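Local coordinates for GlcNAc Inducible Gene 2, GIG2 (Candida albicans, PDB 6AKZ), which binds an iron(III) ion and probably acts as an oxygenase of the DUF1479 family, a branch of the cupin clan, at residues V107-T112 / K412-A417; T125-V130 / V369-Q374; V130-P135 / D390-N395; G175-I180 / A399-Q404. All coordinates share one frame; numbering follows the deposited sequence.

In the fold
Contact 1 spans the longest loop, from the last part of helix 96-112 at 107-112 to the loop at 412-417, and encloses the other three. Within it the chain runs through 125-130, 130-135 and 175-180, and then, much later, meets the partners in the same order at 369-374, 390-395 and 399-404; contacts 2, 3 and 4 therefore cross one another. Contact 2 lies on the main sheet, where strand 178-181 separates strands 127-128 and 367-371. Contact 3, sharing V130 with contact 2, joins the loop before helix 134-140 to helix 382-394, and contact 4 ties the entry to strand 178-181 to helix 399-402. Q415 bonds to F131, whose ring meets Y401, connecting contacts 1, 3 and 4.

Contact 1: V107-T112 / K412-A417; sequences VEFCKT and KEFQGA
F414, two residues past helix 407-412, meets F109 with both its backbone and its ring. Its carbonyl oxygen lies in the plane of the F109 ring, at the edge, with F414 O 3.5 Å from F109 CZ. CG of F414 stands anti to the backbone N (chi1 175°), which brings F414 CD2 to 4.0 Å from the same F109 CZ. The ring of H113 adjoins both phenylalanines, so the last part of helix 96-112 and the loop before helix 426-431 share a small aromatic cluster at the periphery of the cupin-clan fold. Q415 follows, giving F109 its backbone, while its side chain turns back: Q415 NE2 donates to E413 OE1 at 3.1 Å, from above the carboxylate plane, and to N129 O, and OE1 accepts from F131 N. Last comes G416, with positive phi (78°); G416 CA sits 3.6 Å from F109 CE2, bringing bare backbone up to the ring.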
loop_
_atom_site.group_PDB
_atom_site.type_symbol
_atom_site.label_atom_id
_atom_site.label_comp_id
_atom_site.label_asym_id
_atom_site.label_seq_id
_atom_site.Cartn_x
_atom_site.Cartn_y
_atom_site.Cartn_z
ATOM N N VAL A 107 -8.507 -23.353 -4.717
ATOM C CA VAL A 107 -9.807 -23.521 -5.378
ATOM C C VAL A 107 -10.534 -24.635 -4.631
ATOM O O VAL A 107 -11.720 -24.505 -4.334
ATOM C CB VAL A 107 -9.626 -23.901 -6.838
ATOM C CG1 VAL A 107 -10.893 -24.406 -7.513
ATOM C CG2 VAL A 107 -9.073 -22.724 -7.611
ATOM N N GLU A 108 -9.838 -25.746 -4.378
ATOM C CA GLU A 108 -10.454 -26.822 -3.545
ATOM C C GLU A 108 -10.991 -26.336 -2.204
ATOM O O GLU A 108 -12.065 -26.779 -1.737
ATOM C CB GLU A 108 -9.474 -27.933 -3.318
ATOM C CG GLU A 108 -9.995 -29.046 -2.397
ATOM C CD GLU A 108 -9.026 -30.208 -2.321
ATOM O OE1 GLU A 108 -8.506 -30.578 -3.421
ATOM O OE2 GLU A 108 -8.804 -30.737 -1.183
ATOM N N PHE A 109 -10.182 -25.533 -1.511
ATOM C CA PHE A 109 -10.617 -24.996 -0.259
ATOM C C PHE A 109 -11.855 -24.187 -0.491
ATOM O O PHE A 109 -12.811 -24.337 0.231
ATOM C CB PHE A 109 -9.509 -24.070 0.371
ATOM C CG PHE A 109 -9.888 -23.527 1.727
ATOM C CD1 PHE A 109 -10.732 -22.433 1.856
ATOM C CD2 PHE A 109 -9.387 -24.132 2.885
ATOM C CE1 PHE A 109 -11.050 -21.938 3.092
ATOM C CE2 PHE A 109 -9.741 -23.643 4.132
ATOM C CZ PHE A 109 -10.596 -22.558 4.223
ATOM N N CYS A 110 -11.860 -23.305 -1.466
ATOM C CA CYS A 110 -13.050 -22.435 -1.661
ATOM C C CYS A 110 -14.318 -23.279 -1.984
ATOM O O CYS A 110 -15.388 -23.051 -1.425
ATOM C CB CYS A 110 -12.810 -21.376 -2.689
ATOM S SG CYS A 110 -11.525 -20.180 -2.053
ATOM N N LYS A 111 -14.152 -24.305 -2.784
ATOM C CA LYS A 111 -15.293 -25.174 -3.147
ATOM C C LYS A 111 -15.846 -26.035 -1.977
ATOM O O LYS A 111 -16.991 -26.514 -2.036
ATOM C CB LYS A 111 -14.824 -26.096 -4.278
ATOM C CG LYS A 111 -14.642 -25.363 -5.580
ATOM C CD LYS A 111 -14.327 -26.384 -6.636
ATOM C CE LYS A 111 -14.152 -25.721 -7.987
ATOM N NZ LYS A 111 -13.679 -26.718 -8.956
ATOM N N THR A 112 -15.014 -26.281 -0.961
ATOM C CA THR A 112 -15.367 -27.081 0.191
ATOM C C THR A 112 -15.661 -26.215 1.422
ATOM O O THR A 112 -15.919 -26.740 2.502
ATOM C CB THR A 112 -14.280 -28.153 0.525
ATOM O OG1 THR A 112 -13.027 -27.534 0.742
ATOM C CG2 THR A 112 -14.152 -29.160 -0.604
ATOM N N LYS A 412 -20.107 -19.621 11.527
ATOM C CA LYS A 412 -19.811 -20.576 10.473
ATOM C C LYS A 412 -18.361 -20.550 9.905
ATOM O O LYS A 412 -17.871 -21.575 9.455
ATOM C CB LYS A 412 -20.829 -20.453 9.329
ATOM N N GLU A 413 -17.658 -19.424 9.909
ATOM C CA GLU A 413 -16.460 -19.374 9.026
ATOM C C GLU A 413 -15.329 -20.246 9.552
ATOM O O GLU A 413 -15.262 -20.553 10.731
ATOM C CB GLU A 413 -16.048 -17.942 8.731
ATOM C CG GLU A 413 -15.745 -17.084 9.954
ATOM C CD GLU A 413 -14.726 -15.971 9.706
ATOM O OE1 GLU A 413 -14.282 -15.776 8.550
ATOM O OE2 GLU A 413 -14.390 -15.248 10.692
ATOM N N PHE A 414 -14.506 -20.731 8.630
ATOM C CA PHE A 414 -13.379 -21.563 8.896
ATOM C C PHE A 414 -12.235 -21.117 7.940
ATOM O O PHE A 414 -12.439 -21.095 6.751
ATOM C CB PHE A 414 -13.740 -23.002 8.585
ATOM C CG PHE A 414 -12.612 -23.928 8.715
ATOM C CD1 PHE A 414 -12.206 -24.375 9.959
ATOM C CD2 PHE A 414 -11.912 -24.354 7.601
ATOM C CE1 PHE A 414 -11.125 -25.232 10.067
ATOM C CE2 PHE A 414 -10.807 -25.201 7.715
ATOM C CZ PHE A 414 -10.411 -25.622 8.944
ATOM N N GLN A 415 -11.037 -20.840 8.415
ATOM C CA GLN A 415 -10.017 -20.210 7.553
ATOM C C GLN A 415 -8.839 -21.034 7.164
ATOM O O GLN A 415 -7.868 -20.465 6.573
ATOM C CB GLN A 415 -9.590 -18.888 8.210
ATOM C CG GLN A 415 -10.694 -17.809 8.174
ATOM C CD GLN A 415 -10.930 -17.269 6.783
ATOM O OE1 GLN A 415 -10.091 -17.439 5.914
ATOM N NE2 GLN A 415 -12.047 -16.580 6.589
ATOM N N GLY A 416 -8.802 -22.323 7.523
ATOM C CA GLY A 416 -7.726 -23.186 7.133
ATOM C C GLY A 416 -6.439 -23.079 7.899
ATOM O O GLY A 416 -5.416 -23.597 7.462
ATOM N N ALA A 417 -6.458 -22.395 9.046
ATOM C CA ALA A 417 -5.255 -22.130 9.849
ATOM C C ALA A 417 -4.728 -23.384 10.401
ATOM O O ALA A 417 -5.487 -24.167 10.943
ATOM C CB ALA A 417 -5.607 -21.235 11.007
#

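Contact 2: T125-V130 / V369-Q374; sequences TSWYNV and VLYYGQ
W127 and Y371 meet through the far end of the indole and the phenol. In each residue CG lies beside the backbone N and anti to the carbonyl carbon (chi1 -60° in W127 and -70° in Y371), yet the two side chains approach from different directions and cross at about a right angle. Y371 starts out toward the tryptophan strand, whereas W127 starts out across that direction and draws near only with its six-membered ring. The ring planes are nearly parallel, 25° apart, but slid so far that they barely overlap, the centroid of the indole six-membered ring 5.2 Å from that of the phenol. The closest spacing within this pair is doubtfully tight in the model. The phenol oxygen accepts a hydrogen bond from R179 NE. At the opposite end of the indole, CB of T125 stands at the ring edge, in plane, and W127 N makes a weak bond to T125 OG1. Strand 178-181 lies between the two strands, so the aromatic pair spans it. The Y371 side chain is about 7 Å from the iron, whose ligands H192, D194 and H355 make up the two-histidine, one-carboxylate set found in cupin-type oxygenases.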
loop_
_atom_site.group_PDB
_atom_site.type_symbol
_atom_site.label_atom_id
_atom_site.label_comp_id
_atom_site.label_asym_id
_atom_site.label_seq_id
_atom_site.Cartn_x
_atom_site.Cartn_y
_atom_site.Cartn_z
ATOM N N THR A 125 -17.965 -11.430 -7.455
ATOM C CA THR A 125 -17.046 -10.318 -7.349
ATOM C C THR A 125 -15.573 -10.661 -7.663
ATOM O O THR A 125 -14.770 -9.741 -7.780
ATOM C CB THR A 125 -17.066 -9.773 -5.945
ATOM O OG1 THR A 125 -16.639 -10.824 -5.062
ATOM C CG2 THR A 125 -18.459 -9.373 -5.593
ATOM N N SER A 126 -15.239 -11.944 -7.763
ATOM C CA SER A 126 -13.867 -12.355 -8.050
ATOM C C SER A 126 -12.962 -12.291 -6.817
ATOM O O SER A 126 -11.743 -12.422 -6.928
ATOM C CB SER A 126 -13.279 -11.500 -9.175
ATOM O OG SER A 126 -14.037 -11.632 -10.365
ATOM N N TRP A 127 -13.561 -12.090 -5.647
ATOM C CA TRP A 127 -12.809 -12.010 -4.395
ATOM C C TRP A 127 -13.205 -13.146 -3.457
ATOM O O TRP A 127 -14.392 -13.406 -3.260
ATOM C CB TRP A 127 -13.040 -10.658 -3.716
ATOM C CG TRP A 127 -12.613 -9.488 -4.546
ATOM C CD1 TRP A 127 -13.379 -8.791 -5.435
ATOM C CD2 TRP A 127 -11.317 -8.877 -4.567
ATOM N NE1 TRP A 127 -12.640 -7.783 -6.008
ATOM C CE2 TRP A 127 -11.371 -7.815 -5.492
ATOM C CE3 TRP A 127 -10.117 -9.125 -3.894
ATOM C CZ2 TRP A 127 -10.273 -7.002 -5.760
ATOM C CZ3 TRP A 127 -9.027 -8.316 -4.163
ATOM C CH2 TRP A 127 -9.112 -7.268 -5.087
ATOM N N TYR A 128 -12.216 -13.828 -2.884
ATOM C CA TYR A 128 -12.512 -14.960 -1.975
ATOM C C TYR A 128 -11.918 -14.667 -0.583
ATOM O O TYR A 128 -10.711 -14.432 -0.459
ATOM C CB TYR A 128 -11.891 -16.206 -2.564
ATOM C CG TYR A 128 -12.610 -16.576 -3.825
ATOM C CD1 TYR A 128 -12.231 -16.037 -5.062
ATOM C CD2 TYR A 128 -13.707 -17.421 -3.780
ATOM C CE1 TYR A 128 -12.973 -16.325 -6.207
ATOM C CE2 TYR A 128 -14.433 -17.742 -4.929
ATOM C CZ TYR A 128 -14.051 -17.204 -6.148
ATOM O OH TYR A 128 -14.755 -17.507 -7.280
ATOM N N ASN A 129 -12.761 -14.675 0.452
ATOM C CA ASN A 129 -12.379 -14.234 1.792
ATOM C C ASN A 129 -11.777 -15.408 2.547
ATOM O O ASN A 129 -12.358 -15.893 3.529
ATOM C CB ASN A 129 -13.587 -13.630 2.529
ATOM C CG ASN A 129 -13.988 -12.275 1.956
ATOM O OD1 ASN A 129 -13.593 -11.922 0.868
ATOM N ND2 ASN A 129 -14.711 -11.505 2.711
ATOM N N VAL A 130 -10.676 -15.917 2.009
ATOM C CA VAL A 130 -9.875 -16.917 2.616
ATOM C C VAL A 130 -8.577 -16.177 3.015
ATOM O O VAL A 130 -7.916 -15.491 2.194
ATOM C CB VAL A 130 -9.657 -18.146 1.721
ATOM C CG1 VAL A 130 -8.935 -17.840 0.396
ATOM C CG2 VAL A 130 -8.841 -19.180 2.455
ATOM N N VAL A 369 -4.544 -13.883 -8.181
ATOM C CA VAL A 369 -3.447 -13.435 -7.377
ATOM C C VAL A 369 -3.694 -13.691 -5.909
ATOM O O VAL A 369 -4.830 -13.817 -5.429
ATOM C CB VAL A 369 -3.065 -11.964 -7.615
ATOM C CG1 VAL A 369 -2.801 -11.686 -9.073
ATOM C CG2 VAL A 369 -4.089 -10.990 -7.038
ATOM N N LEU A 370 -2.593 -13.707 -5.180
ATOM C CA LEU A 370 -2.646 -13.831 -3.704
ATOM C C LEU A 370 -2.028 -12.565 -3.146
ATOM O O LEU A 370 -0.860 -12.293 -3.419
ATOM C CB LEU A 370 -1.825 -15.040 -3.335
ATOM C CG LEU A 370 -1.659 -15.568 -1.878
ATOM C CD1 LEU A 370 -1.126 -16.985 -2.070
ATOM C CD2 LEU A 370 -0.609 -14.739 -1.151
ATOM N N TYR A 371 -2.859 -11.768 -2.506
ATOM C CA TYR A 371 -2.466 -10.477 -1.964
ATOM C C TYR A 371 -1.579 -10.645 -0.751
ATOM O O TYR A 371 -1.919 -11.412 0.152
ATOM C CB TYR A 371 -3.654 -9.601 -1.575
ATOM C CG TYR A 371 -4.406 -9.101 -2.836
ATOM C CD1 TYR A 371 -4.032 -7.943 -3.483
ATOM C CD2 TYR A 371 -5.413 -9.871 -3.384
ATOM C CE1 TYR A 371 -4.680 -7.518 -4.660
ATOM C CE2 TYR A 371 -6.074 -9.432 -4.545
ATOM C CZ TYR A 371 -5.708 -8.287 -5.181
ATOM O OH TYR A 371 -6.336 -7.881 -6.368
ATOM N N TYR A 372 -0.476 -9.894 -0.735
ATOM C CA TYR A 372 0.478 -9.880 0.412
ATOM C C TYR A 372 1.296 -8.620 0.311
ATOM O O TYR A 372 2.018 -8.473 -0.674
ATOM C CB TYR A 372 1.314 -11.202 0.394
ATOM C CG TYR A 372 2.219 -11.378 1.582
ATOM C CD1 TYR A 372 1.756 -11.056 2.893
ATOM C CD2 TYR A 372 3.457 -12.010 1.443
ATOM C CE1 TYR A 372 2.597 -11.261 3.996
ATOM C CE2 TYR A 372 4.311 -12.147 2.546
ATOM C CZ TYR A 372 3.864 -11.767 3.790
ATOM O OH TYR A 372 4.658 -11.888 4.910
ATOM N N GLY A 373 1.168 -7.699 1.305
ATOM C CA GLY A 373 1.766 -6.427 1.345
ATOM C C GLY A 373 2.909 -6.434 2.293
ATOM O O GLY A 373 3.093 -7.376 3.097
ATOM N N GLN A 374 3.719 -5.371 2.195
ATOM C CA GLN A 374 4.741 -5.156 3.176
ATOM C C GLN A 374 4.239 -4.382 4.371
ATOM O O GLN A 374 3.760 -3.257 4.213
ATOM C CB GLN A 374 5.893 -4.385 2.500
ATOM C CG GLN A 374 7.051 -4.129 3.467
ATOM C CD GLN A 374 8.269 -3.624 2.739
ATOM O OE1 GLN A 374 8.307 -2.511 2.342
ATOM N NE2 GLN A 374 9.333 -4.458 2.656
#

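Contact 3: V130-P135 / D390-N395; sequences VFWSKP and DAFLKN
W132 turns one face of its indole to the helix that carries A391 and F392. F392 presents its ring edge to the indole in an offset edge-to-face pair, with planes at 80° and the centroid of the five-membered ring of W132 5.7 Å from that of the phenyl. The same indole face takes a CH-pi contact: F392 CA stands 4.2 Å from the five-membered centroid, only 8° off the ring normal. CB of F131 packs over the opposite face, so the indole is held between its own neighbour and the helix.

Apolar packing completes the fit. Because CG of F392 is anti to its backbone N (chi1 -171°), the phenyl crosses the tryptophan side chain obliquely, F392 CD1 lying 3.8 Å from W132 CB. A391 CB comes up obliquely where the two indole rings join, 3.6 Å from W132 NE1 and 3.9 Å from W132 CZ2.

This is the C-terminal end of helix 382-394, closed by a Schellman motif in which N395 has positive phi, I396 N bonds to A391 O, and N395 N bonds weakly to F392 O at 3.3 Å. Polar links gather at the same turn. W132 NE1 donates to I396 O, tying the indole to the second residue past the helix, and N395 OD1 accepts from A417 N.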
loop_
_atom_site.group_PDB
_atom_site.type_symbol
_atom_site.label_atom_id
_atom_site.label_comp_id
_atom_site.label_asym_id
_atom_site.label_seq_id
_atom_site.Cartn_x
_atom_site.Cartn_y
_atom_site.Cartn_z
ATOM N N VAL A 130 -10.676 -15.917 2.009
ATOM C CA VAL A 130 -9.875 -16.917 2.616
ATOM C C VAL A 130 -8.577 -16.177 3.015
ATOM O O VAL A 130 -7.916 -15.491 2.194
ATOM C CB VAL A 130 -9.657 -18.146 1.721
ATOM C CG1 VAL A 130 -8.935 -17.840 0.396
ATOM C CG2 VAL A 130 -8.841 -19.180 2.455
ATOM N N PHE A 131 -8.199 -16.328 4.272
ATOM C CA PHE A 131 -7.025 -15.628 4.820
ATOM C C PHE A 131 -5.867 -16.506 5.283
ATOM O O PHE A 131 -4.687 -16.109 5.070
ATOM C CB PHE A 131 -7.516 -14.732 5.944
ATOM C CG PHE A 131 -8.529 -13.723 5.489
ATOM C CD1 PHE A 131 -8.147 -12.566 4.839
ATOM C CD2 PHE A 131 -9.914 -13.989 5.613
ATOM C CE1 PHE A 131 -9.078 -11.623 4.453
ATOM C CE2 PHE A 131 -10.870 -13.064 5.193
ATOM C CZ PHE A 131 -10.447 -11.866 4.601
ATOM N N TRP A 132 -6.152 -17.672 5.922
ATOM C CA TRP A 132 -5.159 -18.469 6.632
ATOM C C TRP A 132 -4.907 -19.882 6.055
ATOM O O TRP A 132 -4.359 -20.771 6.738
ATOM C CB TRP A 132 -5.480 -18.519 8.173
ATOM C CG TRP A 132 -5.818 -17.189 8.840
ATOM C CD1 TRP A 132 -6.992 -16.830 9.444
ATOM C CD2 TRP A 132 -5.002 -16.003 8.854
ATOM N NE1 TRP A 132 -6.961 -15.505 9.867
ATOM C CE2 TRP A 132 -5.747 -14.975 9.508
ATOM C CE3 TRP A 132 -3.709 -15.724 8.416
ATOM C CZ2 TRP A 132 -5.239 -13.712 9.724
ATOM C CZ3 TRP A 132 -3.210 -14.402 8.619
ATOM C CH2 TRP A 132 -3.964 -13.446 9.279
ATOM N N SER A 133 -5.324 -20.103 4.807
ATOM C CA SER A 133 -5.177 -21.430 4.206
ATOM C C SER A 133 -3.733 -21.851 4.125
ATOM O O SER A 133 -2.807 -21.003 4.130
ATOM C CB SER A 133 -5.805 -21.409 2.776
ATOM O OG SER A 133 -5.040 -20.638 1.866
ATOM N N LYS A 134 -3.489 -23.163 4.004
ATOM C CA LYS A 134 -2.150 -23.641 3.866
ATOM C C LYS A 134 -1.363 -22.993 2.690
ATOM O O LYS A 134 -0.174 -22.656 2.840
ATOM C CB LYS A 134 -2.139 -25.171 3.720
ATOM C CG LYS A 134 -0.725 -25.775 3.596
ATOM C CD LYS A 134 -0.833 -27.187 3.029
ATOM C CE LYS A 134 0.196 -28.140 3.616
ATOM N NZ LYS A 134 1.241 -28.584 2.638
ATOM N N PRO A 135 -2.015 -22.870 1.494
ATOM C CA PRO A 135 -1.205 -22.261 0.437
ATOM C C PRO A 135 -0.789 -20.811 0.756
ATOM O O PRO A 135 0.326 -20.398 0.357
ATOM C CB PRO A 135 -2.084 -22.335 -0.818
ATOM C CG PRO A 135 -3.310 -23.160 -0.423
ATOM C CD PRO A 135 -3.292 -23.429 1.005
ATOM N N ASP A 390 -4.536 -13.459 17.003
ATOM C CA ASP A 390 -5.866 -13.831 17.461
ATOM C C ASP A 390 -6.693 -14.501 16.376
ATOM O O ASP A 390 -7.366 -15.500 16.632
ATOM C CB ASP A 390 -6.607 -12.604 17.998
ATOM C CG ASP A 390 -7.925 -12.961 18.656
ATOM O OD1 ASP A 390 -7.904 -13.649 19.698
ATOM O OD2 ASP A 390 -8.983 -12.554 18.131
ATOM N N ALA A 391 -6.649 -13.958 15.164
ATOM C CA ALA A 391 -7.439 -14.557 14.065
ATOM C C ALA A 391 -6.950 -15.916 13.627
ATOM O O ALA A 391 -7.766 -16.810 13.320
ATOM C CB ALA A 391 -7.483 -13.617 12.885
ATOM N N PHE A 392 -5.643 -16.075 13.546
ATOM C CA PHE A 392 -5.067 -17.334 13.132
ATOM C C PHE A 392 -5.318 -18.428 14.191
ATOM O O PHE A 392 -5.546 -19.615 13.846
ATOM C CB PHE A 392 -3.593 -17.183 12.959
ATOM C CG PHE A 392 -2.908 -18.366 12.336
ATOM C CD1 PHE A 392 -2.882 -18.501 10.968
ATOM C CD2 PHE A 392 -2.322 -19.369 13.122
ATOM C CE1 PHE A 392 -2.243 -19.558 10.362
ATOM C CE2 PHE A 392 -1.684 -20.447 12.534
ATOM C CZ PHE A 392 -1.621 -20.542 11.165
ATOM N N LEU A 393 -5.138 -18.042 15.457
ATOM C CA LEU A 393 -5.284 -19.009 16.566
ATOM C C LEU A 393 -6.773 -19.448 16.631
ATOM O O LEU A 393 -7.057 -20.606 16.936
ATOM C CB LEU A 393 -4.812 -18.416 17.895
ATOM C CG LEU A 393 -3.306 -18.408 18.150
ATOM C CD1 LEU A 393 -2.990 -17.639 19.443
ATOM C CD2 LEU A 393 -2.723 -19.823 18.148
ATOM N N LYS A 394 -7.681 -18.547 16.378
ATOM C CA LYS A 394 -9.131 -18.834 16.379
ATOM C C LYS A 394 -9.692 -19.307 15.026
ATOM O O LYS A 394 -10.881 -19.670 14.953
ATOM C CB LYS A 394 -9.898 -17.589 16.770
ATOM C CG LYS A 394 -9.679 -17.207 18.221
ATOM C CD LYS A 394 -10.351 -15.896 18.581
ATOM C CE LYS A 394 -11.751 -16.160 19.099
ATOM N NZ LYS A 394 -12.651 -14.974 19.031
ATOM N N ASN A 395 -8.865 -19.309 13.969
ATOM C CA ASN A 395 -9.313 -19.700 12.628
ATOM C C ASN A 395 -10.506 -18.927 12.100
ATOM O O ASN A 395 -11.448 -19.494 11.541
ATOM C CB ASN A 395 -9.628 -21.177 12.649
ATOM C CG ASN A 395 -9.301 -21.870 11.374
ATOM O OD1 ASN A 395 -8.780 -21.307 10.398
ATOM N ND2 ASN A 395 -9.573 -23.141 11.379
#

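Contact 4: G175-I180 / A399-Q404; sequences GDRIRI and ADYRSQ
Y401 and R177 approach at about a right angle, with the phenol ring tilted 42° from the guanidinium. Y401 CE1 lies 3.4 Å above one face of the R177 guanidinium, offset toward its rim, and the hydroxyl sits over that face too. Although R177 NE and Y401 OH are 3.1 Å apart, the angle is too poor for a hydrogen bond, because the NE hydrogen points within the guanidinium plane and not up to the oxygen above it. R177 places CG between its backbone N and carbonyl carbon (chi1 58°) and extends from there to NE, carrying the guanidinium past the tyrosine to N129, whose OD1 accepts from NH1. These residues join the run into strand 178-181 of the main sheet to the short helix 399-402. D176 turns its carboxylate 41° from the phenol plane, with D176 OD1 4.0 Å from Y401 OH. The same D176 OD1 accepts from R177 N at 2.8 Å, which ties the carboxylate to the backbone of the next residue. The ring of F131 also meets Y401.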
loop_
_atom_site.group_PDB
_atom_site.type_symbol
_atom_site.label_atom_id
_atom_site.label_comp_id
_atom_site.label_asym_id
_atom_site.label_seq_id
_atom_site.Cartn_x
_atom_site.Cartn_y
_atom_site.Cartn_z
ATOM N N GLY A 175 -3.275 -10.184 7.229
ATOM C CA GLY A 175 -4.075 -11.185 6.489
ATOM C C GLY A 175 -4.846 -10.542 5.377
ATOM O O GLY A 175 -5.550 -9.545 5.577
ATOM N N ASP A 176 -4.719 -11.087 4.180
ATOM C CA ASP A 176 -5.469 -10.603 3.049
ATOM C C ASP A 176 -5.949 -11.769 2.223
ATOM O O ASP A 176 -5.562 -12.939 2.449
ATOM C CB ASP A 176 -4.631 -9.616 2.224
ATOM C CG ASP A 176 -5.451 -8.482 1.593
ATOM O OD1 ASP A 176 -6.645 -8.597 1.436
ATOM O OD2 ASP A 176 -4.873 -7.450 1.202
ATOM N N ARG A 177 -6.756 -11.425 1.232
ATOM C CA ARG A 177 -7.514 -12.444 0.551
ATOM C C ARG A 177 -6.945 -12.735 -0.788
ATOM O O ARG A 177 -5.803 -12.432 -1.061
ATOM C CB ARG A 177 -8.938 -12.045 0.526
ATOM C CG ARG A 177 -9.200 -10.780 -0.102
ATOM C CD ARG A 177 -10.608 -10.397 0.241
ATOM N NE ARG A 177 -10.909 -9.109 -0.382
ATOM C CZ ARG A 177 -12.163 -8.667 -0.594
ATOM N NH1 ARG A 177 -13.238 -9.392 -0.233
ATOM N NH2 ARG A 177 -12.342 -7.511 -1.185
ATOM N N ILE A 178 -7.661 -13.551 -1.562
ATOM C CA ILE A 178 -7.261 -13.908 -2.887
ATOM C C ILE A 178 -8.298 -13.377 -3.914
ATOM O O ILE A 178 -9.437 -13.090 -3.597
ATOM C CB ILE A 178 -7.002 -15.412 -2.990
ATOM C CG1 ILE A 178 -8.267 -16.218 -2.887
ATOM C CG2 ILE A 178 -5.996 -15.876 -1.890
ATOM C CD1 ILE A 178 -8.076 -17.696 -3.235
ATOM N N ARG A 179 -7.829 -13.204 -5.146
ATOM C CA ARG A 179 -8.676 -12.880 -6.271
ATOM C C ARG A 179 -8.529 -13.964 -7.330
ATOM O O ARG A 179 -7.421 -14.441 -7.636
ATOM C CB ARG A 179 -8.321 -11.518 -6.831
ATOM C CG ARG A 179 -8.914 -11.340 -8.229
ATOM C CD ARG A 179 -8.684 -9.959 -8.745
ATOM N NE ARG A 179 -7.280 -9.485 -8.889
ATOM C CZ ARG A 179 -6.406 -9.790 -9.848
ATOM N NH1 ARG A 179 -6.637 -10.780 -10.701
ATOM N NH2 ARG A 179 -5.261 -9.078 -9.951
ATOM N N ILE A 180 -9.665 -14.467 -7.825
ATOM C CA ILE A 180 -9.635 -15.367 -8.962
ATOM C C ILE A 180 -10.675 -14.801 -9.921
ATOM O O ILE A 180 -11.877 -14.977 -9.676
ATOM C CB ILE A 180 -10.018 -16.819 -8.587
ATOM C CG1 ILE A 180 -9.058 -17.358 -7.527
ATOM C CG2 ILE A 180 -9.926 -17.741 -9.795
ATOM C CD1 ILE A 180 -9.449 -18.708 -6.962
ATOM N N ALA A 399 -9.678 -8.699 11.447
ATOM C CA ALA A 399 -10.660 -7.720 11.865
ATOM C C ALA A 399 -11.305 -6.923 10.794
ATOM O O ALA A 399 -12.463 -6.536 10.935
ATOM C CB ALA A 399 -10.000 -6.740 12.838
ATOM N N ASP A 400 -10.546 -6.543 9.763
ATOM C CA ASP A 400 -11.126 -5.715 8.700
ATOM C C ASP A 400 -12.206 -6.466 7.936
ATOM O O ASP A 400 -13.072 -5.819 7.353
ATOM C CB ASP A 400 -10.083 -5.221 7.675
ATOM C CG ASP A 400 -9.027 -4.293 8.293
ATOM O OD1 ASP A 400 -9.300 -3.722 9.353
ATOM O OD2 ASP A 400 -7.943 -4.045 7.707
ATOM N N TYR A 401 -12.171 -7.794 7.924
ATOM C CA TYR A 401 -13.220 -8.559 7.273
ATOM C C TYR A 401 -14.227 -9.121 8.279
ATOM O O TYR A 401 -15.423 -9.129 8.036
ATOM C CB TYR A 401 -12.594 -9.656 6.420
ATOM C CG TYR A 401 -11.995 -9.007 5.190
ATOM C CD1 TYR A 401 -12.796 -8.731 4.056
ATOM C CD2 TYR A 401 -10.674 -8.559 5.191
ATOM C CE1 TYR A 401 -12.251 -8.071 2.944
ATOM C CE2 TYR A 401 -10.124 -7.933 4.064
ATOM C CZ TYR A 401 -10.909 -7.677 2.981
ATOM O OH TYR A 401 -10.344 -7.058 1.907
ATOM N N ARG A 402 -13.714 -9.603 9.393
ATOM C CA ARG A 402 -14.529 -10.185 10.450
ATOM C C ARG A 402 -15.629 -9.195 10.867
ATOM O O ARG A 402 -16.762 -9.599 11.134
ATOM C CB ARG A 402 -13.612 -10.519 11.617
ATOM C CG ARG A 402 -14.299 -11.078 12.846
ATOM C CD ARG A 402 -14.541 -12.527 12.683
ATOM N NE ARG A 402 -15.066 -13.084 13.921
ATOM C CZ ARG A 402 -15.583 -14.310 14.034
ATOM N NH1 ARG A 402 -15.651 -15.141 12.994
ATOM N NH2 ARG A 402 -16.041 -14.725 15.224
ATOM N N SER A 403 -15.300 -7.900 10.899
ATOM C CA SER A 403 -16.254 -6.867 11.332
ATOM C C SER A 403 -17.412 -6.654 10.370
ATOM O O SER A 403 -18.357 -5.945 10.699
ATOM C CB SER A 403 -15.529 -5.525 11.566
ATOM O OG SER A 403 -15.093 -4.967 10.329
ATOM N N GLN A 404 -17.338 -7.216 9.169
ATOM C CA GLN A 404 -18.458 -7.160 8.233
ATOM C C GLN A 404 -19.395 -8.395 8.243
ATOM O O GLN A 404 -20.299 -8.485 7.405
ATOM C CB GLN A 404 -17.911 -6.964 6.829
ATOM C CG GLN A 404 -16.993 -5.752 6.679
ATOM C CD GLN A 404 -16.368 -5.736 5.303
ATOM O OE1 GLN A 404 -17.061 -5.915 4.306
ATOM N NE2 GLN A 404 -15.046 -5.578 5.237
#